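Local coordinates for probable sulfate-binding lipoprotein SubI (Mycobacterium tuberculosis, PDB 6DDN), which probably binds sulfate outside the cell membrane and serves as the carrier protein of a sulfate uptake system, at residues A[202-205]-A[206-210]. Residues are numbered along the deposited sequence; the frame is centred on the assembly and turned at random. Where two conformers were deposited one is given.
Sequences FVNT and LVNEH
The His210 ring has Leu206 O at its edge, in its plane, and Thr205 O near its plane, 3.3 Å from CD2 of His210. The Phe202 ring is approached obliquely by Leu206, whose CD2 lies 4.1 Å from CE1 of Phe202. The amide planes of Asn204 and Asn208 are turned 68° apart in the conformer given for Asn208; there its ND2 comes within 2.8 Å of OD1 of Asn204, but the N-H is badly directed, so this is not a hydrogen bond, and the approach itself is doubtful. The residues lie on helix 196-210. The i to i+4 spacing puts Phe202 and Leu206 on the same flank, and CG of Phe202 stands anti to the backbone N (chi1 176°), beside the carbonyl carbon. This flank meets the loop residues Leu160, Leu161 and Trp157; Phe202 also touches Pro185 and Lys189 of helix 177-190. Val203 and Val207 run side by side in the same direction, CG1 of Val203 3.9 Å from CG2 of Val207. Four i to i+4 backbone bonds span the segments. The first, from Leu206 N to Phe202 O, is 2.7 Å long, whereas that from Glu209 N to Thr205 O stretches to 3.2 Å, its donor 39° out of the carbonyl plane. His210 N still reaches Leu206 O, but weakly. Thr205 O thus receives one N-H and has the polarised C-H edge of the imidazole close by, while OG1 of Thr205 bonds back to Asp201 O. The chemistry is therefore that of an amphipathic helix: Phe202, Val203 and Leu206 are buried, whereas Asn204, Asn208 and Glu209 are exposed, and the buried His210 is joined to residues 165-167 through ND1 to Ile165 O and backbone bonding with Val167.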
loop_
_atom_site.group_PDB
_atom_site.type_symbol
_atom_site.label_atom_id
_atom_site.label_comp_id
_atom_site.label_asym_id
_atom_site.label_seq_id
_atom_site.Cartn_x
_atom_site.Cartn_y
_atom_site.Cartn_z
ATOM N N PHE A 202 20.062 5.311 -10.083
ATOM C CA PHE A 202 20.034 4.756 -8.735
ATOM C C PHE A 202 19.235 3.461 -8.700
ATOM O O PHE A 202 19.719 2.434 -8.207
ATOM C CB PHE A 202 19.451 5.762 -7.746
ATOM C CG PHE A 202 19.315 5.218 -6.353
ATOM C CD1 PHE A 202 18.179 4.526 -5.967
ATOM C CD2 PHE A 202 20.336 5.384 -5.432
ATOM C CE1 PHE A 202 18.066 4.011 -4.692
ATOM C CE2 PHE A 202 20.220 4.880 -4.150
ATOM C CZ PHE A 202 19.083 4.194 -3.780
ATOM N N VAL A 203 17.994 3.502 -9.195
ATOM C CA VAL A 203 17.167 2.301 -9.269
ATOM C C VAL A 203 17.888 1.213 -10.053
ATOM O O VAL A 203 17.832 0.028 -9.701
ATOM C CB VAL A 203 15.798 2.638 -9.892
ATOM C CG1 VAL A 203 15.051 1.370 -10.282
ATOM C CG2 VAL A 203 14.969 3.482 -8.935
ATOM N N ASN A 204 18.589 1.607 -11.119
ATOM C CA ASN A 204 19.406 0.678 -11.891
ATOM C C ASN A 204 20.379 -0.079 -10.995
ATOM O O ASN A 204 20.400 -1.314 -10.972
ATOM C CB ASN A 204 20.160 1.449 -12.976
ATOM C CG ASN A 204 20.282 0.675 -14.267
ATOM O OD1 ASN A 204 20.511 -0.535 -14.260
ATOM N ND2 ASN A 204 20.136 1.371 -15.388
ATOM N N THR A 205 21.197 0.659 -10.241
ATOM C CA THR A 205 22.185 0.021 -9.380
ATOM C C THR A 205 21.521 -0.717 -8.225
ATOM O O THR A 205 21.998 -1.775 -7.800
ATOM C CB THR A 205 23.170 1.065 -8.855
ATOM O OG1 THR A 205 23.637 1.866 -9.946
ATOM C CG2 THR A 205 24.356 0.391 -8.188
ATOM N N LEU A 206 20.414 -0.180 -7.711
ATOM C CA LEU A 206 19.717 -0.838 -6.612
ATOM C C LEU A 206 19.164 -2.189 -7.044
ATOM O O LEU A 206 19.364 -3.203 -6.365
ATOM C CB LEU A 206 18.598 0.064 -6.089
ATOM C CG LEU A 206 17.656 -0.555 -5.055
ATOM C CD1 LEU A 206 18.363 -0.725 -3.721
ATOM C CD2 LEU A 206 16.400 0.287 -4.899
ATOM N N VAL A 207 18.474 -2.226 -8.185
ATOM C CA VAL A 207 17.819 -3.458 -8.616
ATOM C C VAL A 207 18.848 -4.492 -9.055
ATOM O O VAL A 207 18.833 -5.639 -8.593
ATOM C CB VAL A 207 16.803 -3.161 -9.734
ATOM C CG1 VAL A 207 16.309 -4.458 -10.354
ATOM C CG2 VAL A 207 15.635 -2.346 -9.186
ATOM N N ASN A 208 19.761 -4.103 -9.948
ATOM C CA ASN A 208 20.668 -5.078 -10.549
ATOM C C ASN A 208 21.604 -5.683 -9.512
ATOM O O ASN A 208 21.775 -6.907 -9.458
ATOM C CB ASN A 208 21.467 -4.424 -11.676
ATOM C CG ASN A 208 20.628 -4.162 -12.907
ATOM O OD1 ASN A 208 19.577 -4.773 -13.096
ATOM N ND2 ASN A 208 21.090 -3.253 -13.757
ATOM N N GLU A 209 22.221 -4.847 -8.680
ATOM C CA GLU A 209 23.280 -5.329 -7.806
ATOM C C GLU A 209 22.827 -5.600 -6.376
ATOM O O GLU A 209 23.625 -6.112 -5.586
ATOM C CB GLU A 209 24.455 -4.338 -7.804
ATOM C CG GLU A 209 24.761 -3.748 -9.184
ATOM C CD GLU A 209 26.134 -3.097 -9.266
ATOM O OE1 GLU A 209 26.676 -2.974 -10.384
ATOM O OE2 GLU A 209 26.684 -2.725 -8.217
ATOM N N HIS A 210 21.575 -5.296 -6.021
ATOM C CA HIS A 210 21.112 -5.526 -4.656
ATOM C C HIS A 210 19.745 -6.179 -4.542
ATOM O O HIS A 210 19.273 -6.375 -3.417
ATOM C CB HIS A 210 21.084 -4.215 -3.864
ATOM C CG HIS A 210 22.388 -3.494 -3.865
ATOM N ND1 HIS A 210 23.396 -3.781 -2.968
ATOM C CD2 HIS A 210 22.858 -2.509 -4.661
ATOM C CE1 HIS A 210 24.430 -2.996 -3.212
ATOM N NE2 HIS A 210 24.126 -2.213 -4.230
#